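Long-range contacts in Ceg4 (PDB 6AOK), which acts as a HAD-like phosphotyrosine phosphatase effector of Legionella pneumophila that attenuates activation of eukaryotic MAPK pathways, this chain being its N-terminal phosphatase domain: residues A[165-170]-A[194-199]; A[24-29]-A[84-89]; A[14-19]-A[160-165]. One frame throughout, in Å; residues are numbered along the deposited sequence. Where two conformers were deposited one is given.

Contact 1. Residues A[165-170]-A[194-199]; sequences LDDSPT and KNPGEF. With MG (magnesium ion), chain B.
Loop-to-loop packing joins L165, D166 and D167, at the C-terminal end of strand 161-165, to K194, P196 and F199 in the connection between strand 189-192 and helix 201-211. No direct hydrogen bond crosses it, so the evidence lies in van der Waals geometry and one water bridge. The F199 ring is the main wedge. Its CZ, at the leading edge, stops 3.6 Å from D166 C, and D166 O lies at that edge in the ring plane; L165 CD2 touches F199 CD2 at 3.9 Å. Within its own loop the ring is backed by K194, whose CB sits 3.5 Å above the plane, over the ring centre. On the other side of K194, its carbonyl O takes a CA-H...O contact from D167 CA at 3.1 Å (133° at the hydrogen); this buried oxygen has no conventional partner in the model. Such acidic residues after the strand are the fourth sequence motif of HAD phosphatases, and D167 fits that role: OD1 binds the magnesium ion at 2.1 Å, alongside D18 and the backbone O of D20. With CG lodged between the backbone N and the carbonyl carbon (chi1 63°), the carboxylate folds back from the loop to the metal, and its OD2 grazes P196 CG at 3.7 Å, the two side chains crossing at about a right angle. D166 OD1 stands one shell farther out: it takes a metal-bound water and also accepts from S168 N on its anti side, 30° out of the carboxylate plane, closing an Asx turn before helix 169-180, while OD2 pairs with K144. A water donates to D167 O and, more distantly, to N195 OD1, and R193 NH2 hydrogen-bonds both these oxygens.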
loop_
_atom_site.group_PDB
_atom_site.type_symbol
_atom_site.label_atom_id
_atom_site.label_comp_id
_atom_site.label_asym_id
_atom_site.label_seq_id
_atom_site.Cartn_x
_atom_site.Cartn_y
_atom_site.Cartn_z
ATOM N N LEU A 165 7.170 -5.923 1.723
ATOM C CA LEU A 165 7.364 -5.639 0.304
ATOM C C LEU A 165 7.939 -4.255 0.181
ATOM O O LEU A 165 7.350 -3.298 0.708
ATOM C CB LEU A 165 6.048 -5.712 -0.475
ATOM C CG LEU A 165 5.431 -7.096 -0.341
ATOM C CD1 LEU A 165 4.259 -6.990 0.607
ATOM C CD2 LEU A 165 5.011 -7.691 -1.680
ATOM N N ASP A 166 9.074 -4.128 -0.503
ATOM C CA ASP A 166 9.623 -2.780 -0.720
ATOM C C ASP A 166 10.609 -2.816 -1.880
ATOM O O ASP A 166 11.420 -3.743 -1.987
ATOM C CB ASP A 166 10.308 -2.237 0.553
ATOM C CG ASP A 166 10.334 -0.719 0.614
ATOM O OD1 ASP A 166 10.722 -0.095 -0.400
ATOM O OD2 ASP A 166 9.987 -0.129 1.692
ATOM N N ASP A 167 10.543 -1.802 -2.748
ATOM C CA ASP A 167 11.543 -1.756 -3.802
ATOM C C ASP A 167 12.852 -1.106 -3.369
ATOM O O ASP A 167 13.834 -1.215 -4.099
ATOM C CB ASP A 167 11.005 -1.027 -5.071
ATOM C CG ASP A 167 10.665 0.458 -4.810
ATOM O OD1 ASP A 167 9.880 0.758 -3.872
ATOM O OD2 ASP A 167 11.195 1.361 -5.510
ATOM N N SER A 168 12.890 -0.429 -2.243
ATOM C CA SER A 168 14.119 0.174 -1.771
ATOM C C SER A 168 14.851 -0.791 -0.841
ATOM O O SER A 168 14.316 -1.134 0.207
ATOM C CB SER A 168 13.802 1.472 -1.024
ATOM O OG SER A 168 14.825 1.765 -0.088
ATOM N N PRO A 169 16.077 -1.201 -1.138
ATOM C CA PRO A 169 16.775 -2.134 -0.210
ATOM C C PRO A 169 16.941 -1.610 1.214
ATOM O O PRO A 169 16.797 -2.374 2.180
ATOM C CB PRO A 169 18.139 -2.324 -0.887
ATOM C CG PRO A 169 17.886 -2.039 -2.319
ATOM C CD PRO A 169 16.830 -0.951 -2.367
ATOM N N THR A 170 17.282 -0.323 1.374
ATOM C CA THR A 170 17.459 0.238 2.717
ATOM C C THR A 170 16.163 0.185 3.514
ATOM O O THR A 170 16.140 -0.177 4.713
ATOM C CB THR A 170 17.959 1.693 2.608
ATOM O OG1 THR A 170 19.242 1.708 1.986
ATOM C CG2 THR A 170 18.104 2.311 3.972
ATOM N N LYS A 194 11.912 -6.223 -4.608
ATOM C CA LYS A 194 11.914 -6.305 -6.058
ATOM C C LYS A 194 12.049 -4.895 -6.625
ATOM O O LYS A 194 11.737 -3.908 -5.955
ATOM C CB LYS A 194 10.626 -6.978 -6.587
ATOM C CG LYS A 194 10.310 -8.313 -5.970
ATOM C CD LYS A 194 11.434 -9.249 -6.226
ATOM C CE LYS A 194 11.021 -10.676 -5.961
ATOM N NZ LYS A 194 12.139 -11.619 -6.315
ATOM N N ASN A 195 12.502 -4.800 -7.868
ATOM C CA ASN A 195 12.439 -3.536 -8.591
ATOM C C ASN A 195 10.986 -3.225 -9.012
ATOM O O ASN A 195 10.146 -4.126 -9.076
ATOM C CB ASN A 195 13.370 -3.600 -9.815
ATOM C CG ASN A 195 14.818 -3.816 -9.410
ATOM O OD1 ASN A 195 15.287 -3.283 -8.398
ATOM N ND2 ASN A 195 15.521 -4.632 -10.167
ATOM N N PRO A 196 10.662 -1.947 -9.263
ATOM C CA PRO A 196 9.288 -1.586 -9.658
ATOM C C PRO A 196 8.830 -2.391 -10.854
ATOM O O PRO A 196 9.616 -2.686 -11.754
ATOM C CB PRO A 196 9.392 -0.095 -9.993
ATOM C CG PRO A 196 10.508 0.406 -9.055
ATOM C CD PRO A 196 11.502 -0.761 -8.979
ATOM N N GLY A 197 7.551 -2.794 -10.829
ATOM C CA GLY A 197 7.005 -3.643 -11.868
ATOM C C GLY A 197 7.325 -5.116 -11.737
ATOM O O GLY A 197 6.779 -5.916 -12.502
ATOM N N GLU A 198 8.157 -5.518 -10.770
ATOM C CA GLU A 198 8.607 -6.901 -10.698
ATOM C C GLU A 198 8.053 -7.655 -9.494
ATOM O O GLU A 198 8.460 -8.801 -9.248
ATOM C CB GLU A 198 10.136 -6.950 -10.714
ATOM C CG GLU A 198 10.709 -6.499 -12.043
ATOM C CD GLU A 198 12.233 -6.383 -12.065
ATOM O OE1 GLU A 198 12.902 -7.070 -11.264
ATOM O OE2 GLU A 198 12.761 -5.588 -12.894
ATOM N N PHE A 199 7.132 -7.059 -8.746
ATOM C CA PHE A 199 6.437 -7.787 -7.690
ATOM C C PHE A 199 5.326 -8.655 -8.303
ATOM O O PHE A 199 4.522 -8.160 -9.105
ATOM C CB PHE A 199 5.849 -6.813 -6.689
ATOM C CG PHE A 199 6.874 -6.093 -5.875
ATOM C CD1 PHE A 199 7.432 -4.886 -6.338
ATOM C CD2 PHE A 199 7.310 -6.616 -4.683
ATOM C CE1 PHE A 199 8.402 -4.193 -5.563
ATOM C CE2 PHE A 199 8.292 -5.920 -3.929
ATOM C CZ PHE A 199 8.804 -4.712 -4.378
HETATM MG MG MG B . 9.099 2.543 -3.094
HETATM O O HOH W 1 10.535 2.296 -1.577
HETATM O O HOH W 2 14.643 -0.606 -6.581
HETATM O O HOH W 3 10.447 3.472 -4.431
HETATM O O HOH W 4 8.751 4.321 -2.143
#

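Contact 2. Residues A[24-29]-A[84-89]; sequences TGKSGN and DVDFLM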
loop_
_atom_site.group_PDB
_atom_site.type_symbol
_atom_site.label_atom_id
_atom_site.label_comp_id
_atom_site.label_asym_id
_atom_site.label_seq_id
_atom_site.Cartn_x
_atom_site.Cartn_y
_atom_site.Cartn_z
ATOM N N THR A 24 2.714 0.695 -6.883
ATOM C CA THR A 24 2.716 1.361 -8.184
ATOM C C THR A 24 3.933 0.953 -8.964
ATOM O O THR A 24 4.829 0.307 -8.439
ATOM C CB THR A 24 2.708 2.897 -8.074
ATOM O OG1 THR A 24 4.035 3.352 -7.730
ATOM C CG2 THR A 24 1.723 3.363 -7.102
ATOM N N GLY A 25 4.006 1.398 -10.230
ATOM C CA GLY A 25 5.218 1.083 -10.977
ATOM C C GLY A 25 6.276 2.180 -11.056
ATOM O O GLY A 25 7.204 2.065 -11.856
ATOM N N LYS A 26 6.180 3.244 -10.252
ATOM C CA LYS A 26 7.128 4.350 -10.301
ATOM C C LYS A 26 7.642 4.584 -8.891
ATOM O O LYS A 26 6.841 4.678 -7.960
ATOM C CB LYS A 26 6.473 5.640 -10.828
ATOM C CG LYS A 26 6.398 5.720 -12.309
ATOM C CD LYS A 26 7.804 5.835 -12.920
ATOM C CE LYS A 26 7.772 5.979 -14.448
ATOM N NZ LYS A 26 7.268 4.739 -15.133
ATOM N N SER A 27 8.946 4.771 -8.752
ATOM C CA SER A 27 9.529 5.065 -7.445
ATOM C C SER A 27 9.076 6.429 -6.903
ATOM O O SER A 27 8.618 7.323 -7.643
ATOM C CB SER A 27 11.058 5.029 -7.534
ATOM O OG SER A 27 11.506 6.211 -8.166
ATOM N N GLY A 28 9.221 6.598 -5.585
ATOM C CA GLY A 28 8.757 7.836 -4.951
ATOM C C GLY A 28 9.332 9.095 -5.567
ATOM O O GLY A 28 8.600 10.045 -5.875
ATOM N N ASN A 29 10.656 9.135 -5.769
ATOM C CA ASN A 29 11.182 10.392 -6.289
ATOM C C ASN A 29 10.943 10.560 -7.787
ATOM O O ASN A 29 11.171 11.660 -8.319
ATOM C CB ASN A 29 12.680 10.549 -5.900
ATOM C CG ASN A 29 13.621 9.817 -6.792
ATOM O OD1 ASN A 29 13.227 8.924 -7.535
ATOM N ND2 ASN A 29 14.931 10.165 -6.688
ATOM N N ASP A 84 2.069 6.935 -18.783
ATOM C CA ASP A 84 2.113 7.237 -17.364
ATOM C C ASP A 84 1.246 6.326 -16.530
ATOM O O ASP A 84 0.991 6.633 -15.374
ATOM C CB ASP A 84 1.735 8.691 -17.067
ATOM C CG ASP A 84 2.850 9.656 -17.429
ATOM O OD1 ASP A 84 3.920 9.184 -17.856
ATOM O OD2 ASP A 84 2.682 10.873 -17.245
ATOM N N VAL A 85 0.785 5.205 -17.083
ATOM C CA VAL A 85 -0.047 4.298 -16.306
ATOM C C VAL A 85 0.742 3.684 -15.150
ATOM O O VAL A 85 0.153 3.148 -14.201
ATOM C CB VAL A 85 -0.657 3.238 -17.271
ATOM C CG1 VAL A 85 0.442 2.336 -17.821
ATOM C CG2 VAL A 85 -1.715 2.392 -16.572
ATOM N N ASP A 86 2.080 3.795 -15.175
ATOM C CA ASP A 86 2.934 3.331 -14.075
ATOM C C ASP A 86 2.733 4.112 -12.781
ATOM O O ASP A 86 3.136 3.614 -11.720
ATOM C CB ASP A 86 4.417 3.399 -14.471
ATOM C CG ASP A 86 4.801 2.346 -15.496
ATOM O OD1 ASP A 86 5.959 2.365 -15.961
ATOM O OD2 ASP A 86 3.950 1.493 -15.851
ATOM N N PHE A 87 2.112 5.305 -12.823
ATOM C CA PHE A 87 1.665 5.939 -11.581
ATOM C C PHE A 87 0.634 5.119 -10.830
ATOM O O PHE A 87 0.457 5.307 -9.618
ATOM C CB PHE A 87 0.988 7.265 -11.853
ATOM C CG PHE A 87 1.916 8.408 -12.068
ATOM C CD1 PHE A 87 2.617 8.531 -13.262
ATOM C CD2 PHE A 87 2.035 9.410 -11.100
ATOM C CE1 PHE A 87 3.448 9.608 -13.487
ATOM C CE2 PHE A 87 2.870 10.515 -11.329
ATOM C CZ PHE A 87 3.564 10.613 -12.527
ATOM N N LEU A 88 -0.079 4.244 -11.522
ATOM C CA LEU A 88 -1.199 3.525 -10.942
ATOM C C LEU A 88 -0.771 2.134 -10.461
ATOM O O LEU A 88 0.333 1.657 -10.751
ATOM C CB LEU A 88 -2.329 3.412 -11.972
ATOM C CG LEU A 88 -2.845 4.707 -12.588
ATOM C CD1 LEU A 88 -3.878 4.340 -13.623
ATOM C CD2 LEU A 88 -3.484 5.493 -11.478
HETATM N N MSE A 89 -1.653 1.486 -9.713
HETATM C CA MSE A 89 -1.484 0.073 -9.332
HETATM C C MSE A 89 -1.669 -0.806 -10.531
HETATM O O MSE A 89 -2.547 -0.533 -11.327
HETATM C CB MSE A 89 -2.540 -0.374 -8.330
HETATM C CG MSE A 89 -2.424 0.132 -6.996
HETATM SE SE MSE A 89 -3.668 -0.919 -5.935
HETATM C CE MSE A 89 -5.118 0.409 -5.941
#
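G25 and D86 form the close-packed centre of this contact, with CA atoms 4.5 Å apart. G25 N donates to D86 O at 2.8 Å; the donor lies in the carbonyl plane, but the N-H...O angle of 135° shows a bent bond. Because G25 has no side chain, the D86 side chain can rise past its backbone. T24 packs next to it. Its OG1 lies between the backbone N and the carbonyl carbon (chi1 77°), where it accepts from G21 N, and this leaves methyl CG2 to press against F87 O at 3.4 Å. T24 CA adds a CA-H...O contact to L88 O at 3.5 Å. The inner side of 84-89 is anchored away from the 24-29 loop: F87 packs on Y71 and Y118, L88 on F67 and Y125, and selenomethionine M89 on F97 and F123. Residues 24-29 follow the DxDx(T/V) signature, and 84-89 lead into helix 91-100; the helical excursion between them is consistent with a C1-type cap of the HAD fold, inserted after the first strand, and this contact ties together the two ends of that insertion. On the partly exposed side, packing gives way to charge. K26 bends twice, at chi2 and chi4 (both -67°), so that its chain arches over D86: CG rests 3.7 Å from D86 CB, and NZ meets D86 OD1 in a salt bridge of 2.8 Å. A second acid, D84, lies farther off, its OD1 6.2 Å from K26 NZ, and has its own salt bridge to K70 through OD2.

Contact 3. Residues A[14-19]-A[160-165]; sequences IIFTDF and NRVYIL. With MG (magnesium ion), chain B.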
loop_
_atom_site.group_PDB
_atom_site.type_symbol
_atom_site.label_atom_id
_atom_site.label_comp_id
_atom_site.label_asym_id
_atom_site.label_seq_id
_atom_site.Cartn_x
_atom_site.Cartn_y
_atom_site.Cartn_z
ATOM N N ILE A 14 -0.309 -10.244 8.488
ATOM C CA ILE A 14 -0.032 -8.817 8.549
ATOM C C ILE A 14 0.842 -8.486 7.358
ATOM O O ILE A 14 1.795 -9.201 7.081
ATOM C CB ILE A 14 0.674 -8.409 9.848
ATOM C CG1 ILE A 14 -0.182 -8.827 11.030
ATOM C CG2 ILE A 14 0.965 -6.826 9.845
ATOM C CD1 ILE A 14 0.578 -8.787 12.334
ATOM N N ILE A 15 0.496 -7.423 6.651
ATOM C CA ILE A 15 1.253 -6.965 5.506
ATOM C C ILE A 15 1.884 -5.627 5.859
ATOM O O ILE A 15 1.196 -4.712 6.322
ATOM C CB ILE A 15 0.354 -6.849 4.261
ATOM C CG1 ILE A 15 -0.202 -8.225 3.903
ATOM C CG2 ILE A 15 1.150 -6.250 3.084
ATOM C CD1 ILE A 15 -1.323 -8.128 2.967
ATOM N N PHE A 16 3.169 -5.492 5.573
ATOM C CA PHE A 16 3.824 -4.196 5.594
ATOM C C PHE A 16 4.317 -3.999 4.187
ATOM O O PHE A 16 5.287 -4.661 3.793
ATOM C CB PHE A 16 4.996 -4.162 6.580
ATOM C CG PHE A 16 4.561 -4.242 8.006
ATOM C CD1 PHE A 16 4.637 -5.448 8.702
ATOM C CD2 PHE A 16 4.039 -3.148 8.634
ATOM C CE1 PHE A 16 4.233 -5.519 10.026
ATOM C CE2 PHE A 16 3.575 -3.225 9.915
ATOM C CZ PHE A 16 3.677 -4.427 10.611
ATOM N N THR A 17 3.686 -3.074 3.442
ATOM C CA THR A 17 4.056 -2.894 2.046
ATOM C C THR A 17 4.359 -1.421 1.793
ATOM O O THR A 17 3.660 -0.527 2.288
ATOM C CB THR A 17 2.944 -3.388 1.096
ATOM O OG1 THR A 17 3.365 -3.203 -0.248
ATOM C CG2 THR A 17 1.678 -2.601 1.306
ATOM N N ASP A 18 5.424 -1.177 1.057
ATOM C CA ASP A 18 5.675 0.127 0.463
ATOM C C ASP A 18 4.557 0.480 -0.535
ATOM O O ASP A 18 3.783 -0.382 -0.968
ATOM C CB ASP A 18 7.056 0.085 -0.231
ATOM C CG ASP A 18 7.439 1.416 -0.855
ATOM O OD1 ASP A 18 7.275 2.480 -0.187
ATOM O OD2 ASP A 18 7.917 1.384 -2.009
ATOM N N PHE A 19 4.454 1.772 -0.877
ATOM C CA PHE A 19 3.496 2.171 -1.907
ATOM C C PHE A 19 4.193 2.444 -3.241
ATOM O O PHE A 19 4.069 1.635 -4.174
ATOM C CB PHE A 19 2.643 3.383 -1.433
ATOM C CG PHE A 19 1.591 3.791 -2.433
ATOM C CD1 PHE A 19 0.431 3.027 -2.589
ATOM C CD2 PHE A 19 1.756 4.940 -3.210
ATOM C CE1 PHE A 19 -0.536 3.380 -3.512
ATOM C CE2 PHE A 19 0.777 5.293 -4.150
ATOM C CZ PHE A 19 -0.362 4.518 -4.288
ATOM N N ASN A 160 0.372 -15.392 11.819
ATOM C CA ASN A 160 0.991 -16.601 11.293
ATOM C C ASN A 160 1.935 -16.269 10.137
ATOM O O ASN A 160 2.919 -16.977 9.909
ATOM C CB ASN A 160 -0.095 -17.600 10.849
ATOM C CG ASN A 160 -1.024 -17.994 11.987
ATOM O OD1 ASN A 160 -2.013 -17.311 12.288
ATOM N ND2 ASN A 160 -0.691 -19.088 12.647
ATOM N N ARG A 161 1.706 -15.157 9.459
ATOM C CA ARG A 161 2.540 -14.758 8.338
ATOM C C ARG A 161 2.646 -13.246 8.304
ATOM O O ARG A 161 1.636 -12.555 8.466
ATOM C CB ARG A 161 1.945 -15.269 7.027
ATOM C CG ARG A 161 2.878 -15.160 5.854
ATOM C CD ARG A 161 2.872 -16.466 5.044
ATOM N NE ARG A 161 2.689 -17.686 5.830
ATOM C CZ ARG A 161 3.564 -18.150 6.714
ATOM N NH1 ARG A 161 4.665 -17.460 6.963
ATOM N NH2 ARG A 161 3.321 -19.279 7.367
ATOM N N VAL A 162 3.859 -12.737 8.090
ATOM C CA VAL A 162 4.084 -11.304 7.919
ATOM C C VAL A 162 4.699 -11.118 6.553
ATOM O O VAL A 162 5.755 -11.700 6.276
ATOM C CB VAL A 162 5.010 -10.723 9.010
ATOM C CG1 VAL A 162 5.221 -9.209 8.773
ATOM C CG2 VAL A 162 4.465 -11.068 10.460
ATOM N N TYR A 163 4.044 -10.310 5.695
ATOM C CA TYR A 163 4.580 -9.919 4.382
ATOM C C TYR A 163 5.326 -8.596 4.496
ATOM O O TYR A 163 4.854 -7.668 5.171
ATOM C CB TYR A 163 3.466 -9.734 3.361
ATOM C CG TYR A 163 3.062 -11.052 2.770
ATOM C CD1 TYR A 163 2.280 -11.927 3.486
ATOM C CD2 TYR A 163 3.467 -11.417 1.510
ATOM C CE1 TYR A 163 1.913 -13.127 2.951
ATOM C CE2 TYR A 163 3.118 -12.612 0.976
ATOM C CZ TYR A 163 2.325 -13.481 1.702
ATOM O OH TYR A 163 1.963 -14.731 1.178
ATOM N N ILE A 164 6.486 -8.516 3.834
ATOM C CA ILE A 164 7.271 -7.284 3.740
ATOM C C ILE A 164 7.615 -7.059 2.281
ATOM O O ILE A 164 8.264 -7.910 1.669
ATOM C CB ILE A 164 8.560 -7.342 4.559
ATOM C CG1 ILE A 164 8.239 -7.814 5.984
ATOM C CG2 ILE A 164 9.224 -5.956 4.547
ATOM C CD1 ILE A 164 9.494 -8.325 6.779
ATOM N N LEU A 165 7.170 -5.923 1.723
ATOM C CA LEU A 165 7.364 -5.639 0.304
ATOM C C LEU A 165 7.939 -4.255 0.181
ATOM O O LEU A 165 7.350 -3.298 0.708
ATOM C CB LEU A 165 6.048 -5.712 -0.475
ATOM C CG LEU A 165 5.431 -7.096 -0.341
ATOM C CD1 LEU A 165 4.259 -6.990 0.607
ATOM C CD2 LEU A 165 5.011 -7.691 -1.680
HETATM MG MG MG B . 9.099 2.543 -3.094
HETATM O O HOH W 4 8.751 4.321 -2.143
HETATM O O HOH W 1 10.535 2.296 -1.577
HETATM O O HOH W 3 10.447 3.472 -4.431
#
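D18 N donates to L165 O at 2.9 Å in an almost straight bond (177°), the last of five backbone hydrogen bonds between 14-19 and 160-165, and the one that ties D18 to the C-terminal edge of the sheet. CG of D18 stands anti to the backbone N (chi1 -178°), carrying OD2 to the magnesium ion at 2.0 Å. OD2 also accepts from T22 OG1, while OD1 pairs with K144 and receives a metal-bound water, so both oxygens are held from more than one direction. One residue back, T17 OG1 donates to D18 O on a lone pair in the carbonyl plane, which would restrain the chain as it leaves the strand. Behind this first shell lies parallel strand pairing, with local axes 4.6 Å apart and 9° from parallel. I14 and F16 on one strand exchange bonds with R161, Y163 and L165 on the other; F16 N to Y163 O is the shortest at 2.8 Å. Strand 13-17 is the middle strand of the five-stranded 3-2-1-4-5 sheet of a HAD-type Rossmannoid fold, with 161-165 beside it, and delivers D18 as the first aspartate of the DxDx(T/V) signature. On one face F16 meets V162 CG1 edge-on, CD1 to CG1 at 3.8 Å, and I164 lies against M175 and V179 of helix 169-180. On the other, I15 CG2 reaches L165 CD1 at 4.0 Å and CG1 touches Y163 CB, while T17 OG1 leans on L165 CB; helix 201-211 covers this side through W201, Y204 and D207.

Contacts 1 and 3 share L165 and converge on one magnesium ion: D167 OD1 and D18 OD2, both ligands, are 2.8 Å apart, a closeness the metal between them accounts for, and D166 CG packs 3.5 Å from D18 CB. D20 O supplies the remaining protein ligand. Contact 2 holds no ligand itself but borders the site, the T24 side chain lying about 7 Å from the metal and about 4 Å from that of D20. It adjoins contact 1 where P196 CB meets G25 O at 3.6 Å, and contact 3 through T24 N and F19 O, 3.2 Å apart, probably hydrogen-bonded. Centres of contacts 2 and 3 are about 19 Å apart.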